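Local coordinates for protein ATP:cob(I)alamin adenosyltransferase (Salmonella enterica subsp. enterica serovar Livingstone, PDB 5CX7) that probably converts cob(I)alamin to adenosylcobalamin, the cofactor of propanediol dehydratase, and here binds heme through its C-terminal domain, at residues L56-S59 with S60-P64; H78-S81 with D82-Q85; T136-A140 with I141-T145. All blocks are in the same frame, centred on the assembly; numbering follows the deposited sequence.

Overall arrangement
Three local contacts, each within one unbroken run of chain, mark turns and helix ends around the four-stranded antiparallel sheet of an HbpS-like domain of the GAF clan. Contact 1 (56-64) starts helix 59-72, contact 2 (78-85) is a turn in the loop that follows this helix, and contact 3 (136-145) lies at the C-terminal end of helix 127-139. Their centres are 20 to 23 Å apart and none touches another; contacts 1 and 3 lie on opposite sides of the chain's centre. Contacts 1 and 2 both reach a second subunit, whereas contact 3 meets no other chain of the assembly. Contact 3 is also the one near the heme region: the side chain of Ile141 is about 8 Å from that of His18, the probable axial ligand.

Contact 1 (L56-S59 with S60-P64); sequences LLVS and SELAP
Val58 and Leu62 meet through both backbone and side chain at the start of helix 59-72. The N of Leu62 donates to Val58 O at 2.9 Å, nearly straight (165°) and in the carbonyl plane. The same oxygen accepts a second bond from Glu61 N, 3.0 Å away and above that plane, so two amides share one carbonyl. One residue on, Ala63 N reaches Ser59 O at 2.9 Å, again close to straight. The earlier link, Ser60 N to Leu57 O at 3.2 Å, is more bent (143°), the tighter i to i+3 pattern of a first turn. Leu56 O accepts from Ser59 N, and also from a water that lies 2.6 Å from Ser60 OG and so joins the carbonyl to the hydroxyl. Beside these bonds, the side chains of Val58 and Leu62 run side by side, CG2 of Val58 lying 4.0 Å from CD1 of Leu62. Leu62 places CG beside its own backbone N (chi1 -65°), which also brings CG to 3.5 Å from Val58 O. Pro64 brings no N-H to the series, and the helix kinks there. The polar ends turn to partners beyond the turn: Ser59 OG bonds to Ser123 OG on strand 115-123, and Glu61 forms salt bridges through OE2 with Lys65 of its own chain and through OE1 with Lys100 of a second subunit. The chemistry implies a helix start whose early amides are paired by the preceding carbonyls. The Glu61 carboxylate ties this turn to the neighbouring subunit, and the two lysines would probably stabilise its negative charge.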
ATOM      1  N   LEU E  56       8.983  -3.350 -22.571  1.00 15.39           N
ATOM      2  CA  LEU E  56       8.585  -2.140 -21.810  1.00 14.79           C
ATOM      3  C   LEU E  56       8.558  -2.489 -20.350  1.00 13.89           C
ATOM      4  O   LEU E  56       7.971  -3.523 -19.974  1.00 14.65           O
ATOM      5  CB  LEU E  56       7.198  -1.685 -22.194  1.00 13.02           C
ATOM      6  CG  LEU E  56       6.966  -1.137 -23.592  1.00 16.09           C
ATOM      7  CD1 LEU E  56       5.484  -0.764 -23.789  1.00 17.51           C
ATOM      8  CD2 LEU E  56       7.832   0.058 -23.901  1.00 13.84           C
ATOM      9  N   LEU E  57       9.082  -1.600 -19.499  1.00 13.88           N
ATOM     10  CA  LEU E  57       9.011  -1.883 -18.054  1.00 14.01           C
ATOM     11  C   LEU E  57       7.624  -2.090 -17.507  1.00 11.35           C
ATOM     12  O   LEU E  57       7.434  -2.983 -16.665  1.00 11.40           O
ATOM     13  CB  LEU E  57       9.696  -0.815 -17.193  1.00 17.46           C
ATOM     14  CG  LEU E  57      11.178  -0.500 -17.322  1.00 22.17           C
ATOM     15  CD1 LEU E  57      11.541   0.555 -16.292  1.00 27.07           C
ATOM     16  CD2 LEU E  57      11.985  -1.764 -17.077  1.00 26.21           C
ATOM     17  N   VAL E  58       6.661  -1.348 -17.987  1.00 10.74           N
ATOM     18  CA  VAL E  58       5.240  -1.528 -17.594  1.00 11.94           C
ATOM     19  C   VAL E  58       4.710  -2.947 -17.788  1.00 11.89           C
ATOM     20  O   VAL E  58       3.860  -3.414 -17.056  1.00 10.21           O
ATOM     21  CB  VAL E  58       4.254  -0.544 -18.206  1.00 14.72           C
ATOM     22  CG1 VAL E  58       4.561   0.883 -17.773  1.00 16.53           C
ATOM     23  CG2 VAL E  58       4.165  -0.684 -19.737  1.00 14.83           C
ATOM     24  N   SER E  59       5.211  -3.616 -18.849  1.00 11.46           N
ATOM     25  CA  SER E  59       4.773  -4.980 -19.148  1.00 12.17           C
ATOM     26  C   SER E  59       5.082  -6.031 -18.089  1.00 12.21           C
ATOM     27  O   SER E  59       4.339  -7.012 -17.956  1.00 11.88           O
ATOM     28  CB  SER E  59       5.413  -5.413 -20.508  1.00 12.84           C
ATOM     29  OG  SER E  59       4.947  -4.471 -21.456  1.00 12.98           O
ATOM     30  N   SER E  60       6.098  -5.784 -17.265  1.00 11.90           N
ATOM     31  CA  SER E  60       6.368  -6.602 -16.047  1.00 13.41           C
ATOM     32  C   SER E  60       5.190  -6.664 -15.070  1.00 12.37           C
ATOM     33  O   SER E  60       5.020  -7.652 -14.361  1.00 12.64           O
ATOM     34  CB  SER E  60       7.650  -6.164 -15.321  1.00 13.18           C
ATOM     35  OG  SER E  60       8.751  -6.397 -16.198  1.00 14.37           O
ATOM     36  N   GLU E  61       4.402  -5.613 -15.043  1.00 13.94           N
ATOM     37  CA  GLU E  61       3.202  -5.541 -14.160  1.00 14.31           C
ATOM     38  C   GLU E  61       1.958  -5.886 -14.945  1.00 13.00           C
ATOM     39  O   GLU E  61       1.142  -6.653 -14.467  1.00 13.45           O
ATOM     40  CB  GLU E  61       3.137  -4.120 -13.551  1.00 16.09           C
ATOM     41  CG  GLU E  61       1.958  -3.896 -12.626  1.00 18.77           C
ATOM     42  CD  GLU E  61       2.103  -2.683 -11.728  1.00 21.15           C
ATOM     43  OE1 GLU E  61       3.181  -2.013 -11.722  1.00 22.37           O
ATOM     44  OE2 GLU E  61       1.090  -2.327 -11.040  1.00 21.61           O
ATOM     45  N   LEU E  62       1.863  -5.376 -16.192  1.00 12.23           N
ATOM     46  CA  LEU E  62       0.656  -5.614 -16.975  1.00 12.94           C
ATOM     47  C   LEU E  62       0.442  -7.070 -17.427  1.00 12.16           C
ATOM     48  O   LEU E  62      -0.707  -7.584 -17.360  1.00 12.65           O
ATOM     49  CB  LEU E  62       0.598  -4.726 -18.250  1.00 12.97           C
ATOM     50  CG  LEU E  62       0.488  -3.250 -18.023  1.00 12.21           C
ATOM     51  CD1 LEU E  62       0.657  -2.509 -19.302  1.00 12.92           C
ATOM     52  CD2 LEU E  62      -0.803  -2.828 -17.305  1.00 12.98           C
ATOM     53  N   ALA E  63       1.500  -7.771 -17.796  1.00 12.89           N
ATOM     54  CA  ALA E  63       1.293  -9.182 -18.244  1.00 12.83           C
ATOM     55  C   ALA E  63       0.733 -10.124 -17.124  1.00 13.13           C
ATOM     56  O   ALA E  63      -0.288 -10.799 -17.359  1.00 12.16           O
ATOM     57  CB  ALA E  63       2.531  -9.773 -18.914  1.00 12.69           C
ATOM     58  N   PRO E  64       1.329 -10.116 -15.895  1.00 15.05           N
ATOM     59  CA  PRO E  64       0.763 -10.987 -14.872  1.00 14.59           C
ATOM     60  C   PRO E  64      -0.620 -10.546 -14.478  1.00 12.40           C
ATOM     61  O   PRO E  64      -1.496 -11.395 -14.163  1.00 12.20           O
ATOM     62  CB  PRO E  64       1.727 -10.864 -13.688  1.00 16.35           C
ATOM     63  CG  PRO E  64       2.978 -10.242 -14.281  1.00 17.65           C
ATOM     64  CD  PRO E  64       2.648  -9.558 -15.522  1.00 16.70           C
TER
HETATM   65  O   HOH W   1       9.433  -5.453 -18.576  1.00 14.01           O

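Contact 2 (H78-S81 with D82-Q85); sequences HELS and DVVQ
Leu80 and the residues after it follow a helical path: the backbone of 78-81 has helical angles without the regular bonds, and 82-85 continues it as a type I beta turn, in which Gln85 N donates weakly to Asp82 O at 3.4 Å. Leu80 O accepts two weak bonds, one from Val83 N at 3.2 Å, strongly bent (124°), the other from Val84 N at 3.4 Å. A water joins the two segments, donating to His78 O and accepting from Asp82 N. Among the side chains, Gln85 NE2 gives a near-straight bond to Ser81 O at 2.8 Å, with the oxygen in the plane of the Gln85 amide. With CG beside the backbone N (chi1 -63°), CG passes 3.3 Å from Ser81 O, and the bend at chi2 (-60°) then brings NE2 round to the same oxygen. OE1 accepts from Gly87 N of a second subunit, which fixes the amide's rotation. Apolar contact is looser, Leu80 CD2 lying 4.3 Å from Val83 CG1. Ser81 OG bonds to Thr103 O. The whole is a helix-like run ending in a type I beta turn, where Val84 packs on Glu94, a sodium ligand, and on Tyr91 of the second subunit.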
ATOM      1  N   HIS E  78      -9.830  -8.384 -23.306  1.00 11.85           N
ATOM      2  CA  HIS E  78     -10.451  -7.485 -24.288  1.00 13.85           C
ATOM      3  C   HIS E  78     -11.973  -7.464 -24.181  1.00 14.11           C
ATOM      4  O   HIS E  78     -12.599  -6.490 -24.587  1.00 15.11           O
ATOM      5  CB  HIS E  78     -10.001  -7.807 -25.744  1.00 15.57           C
ATOM      6  CG  HIS E  78     -10.524  -9.103 -26.263  1.00 16.05           C
ATOM      7  ND1 HIS E  78      -9.969 -10.328 -25.976  1.00 19.10           N
ATOM      8  CD2 HIS E  78     -11.618  -9.360 -27.026  1.00 21.22           C
ATOM      9  CE1 HIS E  78     -10.670 -11.292 -26.573  1.00 18.76           C
ATOM     10  NE2 HIS E  78     -11.687 -10.727 -27.205  1.00 20.65           N
ATOM     11  N   GLU E  79     -12.572  -8.507 -23.631  1.00 14.97           N
ATOM     12  CA  GLU E  79     -13.985  -8.599 -23.397  1.00 16.41           C
ATOM     13  C   GLU E  79     -14.443  -7.724 -22.219  1.00 19.90           C
ATOM     14  O   GLU E  79     -15.610  -7.516 -22.078  1.00 17.02           O
ATOM     15  CB  GLU E  79     -14.402 -10.041 -23.172  1.00 21.67           C
ATOM     16  CG  GLU E  79     -13.894 -11.003 -24.263  1.00 25.27           C
ATOM     17  CD  GLU E  79     -14.411 -12.409 -24.147  1.00 33.99           C
ATOM     18  OE1 GLU E  79     -14.146 -13.004 -23.072  1.00 35.40           O
ATOM     19  OE2 GLU E  79     -14.979 -12.936 -25.135  1.00 40.65           O
ATOM     20  N   LEU E  80     -13.515  -7.191 -21.430  1.00 19.24           N
ATOM     21  CA  LEU E  80     -13.860  -6.212 -20.395  1.00 17.26           C
ATOM     22  C   LEU E  80     -13.872  -4.761 -20.866  1.00 17.71           C
ATOM     23  O   LEU E  80     -14.327  -3.919 -20.137  1.00 15.72           O
ATOM     24  CB  LEU E  80     -12.901  -6.408 -19.235  1.00 14.67           C
ATOM     25  CG  LEU E  80     -12.886  -7.739 -18.506  1.00 16.54           C
ATOM     26  CD1 LEU E  80     -11.787  -7.752 -17.453  1.00 16.44           C
ATOM     27  CD2 LEU E  80     -14.237  -8.080 -17.898  1.00 19.38           C
ATOM     28  N   SER E  81     -13.327  -4.463 -22.058  1.00 17.48           N
ATOM     29  CA  SER E  81     -13.118  -3.081 -22.463  1.00 19.45           C
ATOM     30  C   SER E  81     -14.400  -2.293 -22.555  1.00 19.59           C
ATOM     31  O   SER E  81     -14.454  -1.207 -21.995  1.00 17.62           O
ATOM     32  CB  SER E  81     -12.399  -2.992 -23.807  1.00 22.48           C
ATOM     33  OG  SER E  81     -11.239  -3.789 -23.711  1.00 25.21           O
ATOM     34  N   ASP E  82     -15.455  -2.875 -23.146  1.00 17.91           N
ATOM     35  CA  ASP E  82     -16.707  -2.161 -23.246  1.00 17.35           C
ATOM     36  C   ASP E  82     -17.380  -1.955 -21.853  1.00 15.86           C
ATOM     37  O   ASP E  82     -17.994  -0.917 -21.594  1.00 15.46           O
ATOM     38  CB  ASP E  82     -17.694  -2.879 -24.140  1.00 19.39           C
ATOM     39  CG  ASP E  82     -17.277  -2.845 -25.609  1.00 27.45           C
ATOM     40  OD1 ASP E  82     -16.431  -2.004 -25.967  1.00 28.43           O
ATOM     41  OD2 ASP E  82     -17.796  -3.688 -26.365  1.00 30.27           O
ATOM     42  N   VAL E  83     -17.288  -2.954 -21.006  1.00 14.90           N
ATOM     43  CA  VAL E  83     -18.124  -2.993 -19.772  1.00 18.05           C
ATOM     44  C   VAL E  83     -17.597  -2.090 -18.656  1.00 16.40           C
ATOM     45  O   VAL E  83     -18.296  -1.746 -17.684  1.00 16.83           O
ATOM     46  CB  VAL E  83     -18.354  -4.455 -19.310  1.00 16.53           C
ATOM     47  CG1 VAL E  83     -17.166  -5.035 -18.550  1.00 17.66           C
ATOM     48  CG2 VAL E  83     -19.613  -4.604 -18.472  1.00 19.60           C
ATOM     49  N   VAL E  84     -16.371  -1.624 -18.799  1.00 14.47           N
ATOM     50  CA  VAL E  84     -15.793  -0.653 -17.804  1.00 12.49           C
ATOM     51  C   VAL E  84     -15.804   0.801 -18.269  1.00 13.17           C
ATOM     52  O   VAL E  84     -15.329   1.710 -17.559  1.00 12.11           O
ATOM     53  CB  VAL E  84     -14.372  -1.058 -17.381  1.00 12.43           C
ATOM     54  CG1 VAL E  84     -14.382  -2.443 -16.789  1.00 12.89           C
ATOM     55  CG2 VAL E  84     -13.354  -0.921 -18.524  1.00 13.01           C
ATOM     56  N   GLN E  85     -16.340   1.081 -19.459  1.00 13.35           N
ATOM     57  CA  GLN E  85     -16.387   2.432 -19.956  1.00 13.11           C
ATOM     58  C   GLN E  85     -17.350   3.301 -19.101  1.00 14.74           C
ATOM     59  O   GLN E  85     -18.255   2.753 -18.467  1.00 13.04           O
ATOM     60  CB  GLN E  85     -16.882   2.480 -21.425  1.00 12.62           C
ATOM     61  CG  GLN E  85     -15.942   1.747 -22.393  1.00 14.39           C
ATOM     62  CD  GLN E  85     -14.558   2.324 -22.391  1.00 12.98           C
ATOM     63  OE1 GLN E  85     -14.388   3.521 -22.616  1.00 15.64           O
ATOM     64  NE2 GLN E  85     -13.576   1.493 -22.192  1.00 14.10           N
TER
HETATM   65  O   HOH W   2     -15.086  -5.315 -24.722  1.00 19.68           O

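Contact 3 (T136-A140 with I141-T145); sequences TAIAA and INVGT
Ile141 begins the second segment with a backbone bond to the helix: its N donates to Ile138 O at 3.2 Å and 160°. This i to i+3 bond follows the one from Ala140 N to Ala137 O, near the end of helix 127-139. The branched side chain of Ile141 turns CG1 between its backbone N and carbonyl carbon (chi1 63°), where it passes 3.7 Å from Ile138 O. Asn142 is modelled with positive phi (59°), where the chain leaves the helical path. Val143, in an extended conformation, returns to the side chain of Ile138: its CG2 lies 3.8 Å from Ile138 CG2, the two side chains crossing at about a right angle. Its carbonyl faces the helix end through a water that donates to both Val143 O, at 2.7 Å, and Ile138 O, at 3.0 Å. Ile138 O is thus served by an amide and a water, and the water spans the gap between helix and returning chain. Gly144 carries the strand-like backbone on, pairing with Trp111 of strand 107-112. At Thr145 the methyl, not the hydroxyl, meets the helix: CG2 is 3.9 Å from both CG2 and CD1 of Ile138, touching both the branch methyl and the terminal methyl. Ile138 CG2 thus touches the methyls of both Val143 and Thr145, and its side chain also packs on Tyr108 and Leu110 of strand 107-112 and Leu120 of strand 115-123. Ile141 turns instead to Gln19 and Leu20 of helix 14-31, which carries His18, the probable axial ligand of the heme iron, so the segment leaves helix 127-139 beside that helix and then runs along the sheet edge formed by strand 107-112.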
ATOM      1  N   THR E 136      -1.750 -16.991 -30.671  1.00 17.90           N
ATOM      2  CA  THR E 136      -0.780 -17.903 -31.307  1.00 17.33           C
ATOM      3  C   THR E 136      -0.290 -18.924 -30.299  1.00 18.07           C
ATOM      4  O   THR E 136      -0.161 -20.097 -30.629  1.00 16.36           O
ATOM      5  CB  THR E 136       0.407 -17.098 -31.924  1.00 16.24           C
ATOM      6  OG1 THR E 136      -0.107 -16.158 -32.849  1.00 16.82           O
ATOM      7  CG2 THR E 136       1.418 -18.015 -32.649  1.00 19.10           C
ATOM      8  N   ALA E 137       0.049 -18.480 -29.080  1.00 17.07           N
ATOM      9  CA  ALA E 137       0.587 -19.364 -28.068  1.00 15.15           C
ATOM     10  C   ALA E 137      -0.471 -20.371 -27.676  1.00 16.55           C
ATOM     11  O   ALA E 137      -0.160 -21.560 -27.551  1.00 17.56           O
ATOM     12  CB  ALA E 137       1.027 -18.567 -26.863  1.00 16.15           C
ATOM     13  N   ILE E 138      -1.708 -19.917 -27.535  1.00 16.62           N
ATOM     14  CA  ILE E 138      -2.797 -20.767 -27.138  1.00 18.53           C
ATOM     15  C   ILE E 138      -3.092 -21.858 -28.186  1.00 19.61           C
ATOM     16  O   ILE E 138      -3.339 -23.001 -27.836  1.00 19.96           O
ATOM     17  CB  ILE E 138      -4.034 -19.947 -26.830  1.00 20.40           C
ATOM     18  CG1 ILE E 138      -3.827 -19.195 -25.477  1.00 20.61           C
ATOM     19  CG2 ILE E 138      -5.287 -20.801 -26.718  1.00 22.68           C
ATOM     20  CD1 ILE E 138      -4.781 -18.011 -25.293  1.00 21.65           C
ATOM     21  N   ALA E 139      -3.016 -21.480 -29.446  1.00 24.45           N
ATOM     22  CA  ALA E 139      -3.152 -22.427 -30.564  1.00 24.46           C
ATOM     23  C   ALA E 139      -2.070 -23.505 -30.540  1.00 25.96           C
ATOM     24  O   ALA E 139      -2.302 -24.570 -31.091  1.00 28.43           O
ATOM     25  CB  ALA E 139      -3.177 -21.678 -31.900  1.00 25.61           C
ATOM     26  N   ALA E 140      -0.892 -23.264 -29.938  1.00 23.01           N
ATOM     27  CA  ALA E 140       0.176 -24.262 -29.877  1.00 22.39           C
ATOM     28  C   ALA E 140      -0.147 -25.427 -28.951  1.00 23.74           C
ATOM     29  O   ALA E 140       0.518 -26.438 -29.004  1.00 21.42           O
ATOM     30  CB  ALA E 140       1.499 -23.638 -29.455  1.00 22.23           C
ATOM     31  N   ILE E 141      -1.128 -25.289 -28.076  1.00 21.33           N
ATOM     32  CA  ILE E 141      -1.466 -26.382 -27.226  1.00 19.70           C
ATOM     33  C   ILE E 141      -2.858 -26.815 -27.316  1.00 21.84           C
ATOM     34  O   ILE E 141      -3.090 -27.648 -26.547  1.00 24.20           O
ATOM     35  CB  ILE E 141      -1.149 -26.139 -25.693  1.00 20.72           C
ATOM     36  CG1 ILE E 141      -1.966 -24.989 -25.096  1.00 20.06           C
ATOM     37  CG2 ILE E 141       0.349 -25.839 -25.521  1.00 21.94           C
ATOM     38  CD1 ILE E 141      -1.995 -25.000 -23.556  1.00 22.61           C
ATOM     39  N   ASN E 142      -3.851 -26.338 -28.065  1.00 27.00           N
ATOM     40  CA  ASN E 142      -5.223 -27.150 -27.747  1.00 32.62           C
ATOM     41  C   ASN E 142      -5.795 -27.149 -26.287  1.00 34.08           C
ATOM     42  O   ASN E 142      -5.681 -28.045 -25.347  1.00 39.28           O
ATOM     43  CB  ASN E 142      -4.909 -28.539 -28.156  1.00 40.53           C
ATOM     44  CG  ASN E 142      -5.196 -28.797 -29.589  1.00 42.88           C
ATOM     45  OD1 ASN E 142      -6.278 -29.157 -29.755  1.00 52.44           O
ATOM     46  ND2 ASN E 142      -4.278 -28.714 -30.592  1.00 46.79           N
ATOM     47  N   VAL E 143      -6.235 -25.953 -26.034  1.00 35.76           N
ATOM     48  CA  VAL E 143      -7.085 -25.671 -24.993  1.00 28.88           C
ATOM     49  C   VAL E 143      -7.965 -24.704 -25.670  1.00 30.29           C
ATOM     50  O   VAL E 143      -7.624 -24.212 -26.738  1.00 31.64           O
ATOM     51  CB  VAL E 143      -6.297 -24.933 -23.878  1.00 31.17           C
ATOM     52  CG1 VAL E 143      -5.409 -25.872 -23.091  1.00 34.26           C
ATOM     53  CG2 VAL E 143      -5.487 -23.776 -24.423  1.00 29.89           C
ATOM     54  N   GLY E 144      -9.059 -24.423 -25.023  1.00 23.88           N
ATOM     55  CA  GLY E 144      -9.973 -23.444 -25.496  1.00 22.60           C
ATOM     56  C   GLY E 144      -9.844 -22.165 -24.679  1.00 20.09           C
ATOM     57  O   GLY E 144      -9.211 -22.163 -23.605  1.00 16.44           O
ATOM     58  N   THR E 145     -10.405 -21.116 -25.234  1.00 23.00           N
ATOM     59  CA  THR E 145     -10.483 -19.809 -24.561  1.00 28.65           C
ATOM     60  C   THR E 145     -11.871 -19.464 -24.027  1.00 29.96           C
ATOM     61  O   THR E 145     -12.071 -18.378 -23.503  1.00 27.61           O
ATOM     62  CB  THR E 145     -10.002 -18.698 -25.443  1.00 29.08           C
ATOM     63  OG1 THR E 145     -10.767 -18.670 -26.652  1.00 28.50           O
ATOM     64  CG2 THR E 145      -8.516 -18.905 -25.764  1.00 27.41           C
TER
HETATM   65  O   HOH W   3      -6.036 -23.808 -28.919  1.00 41.04           O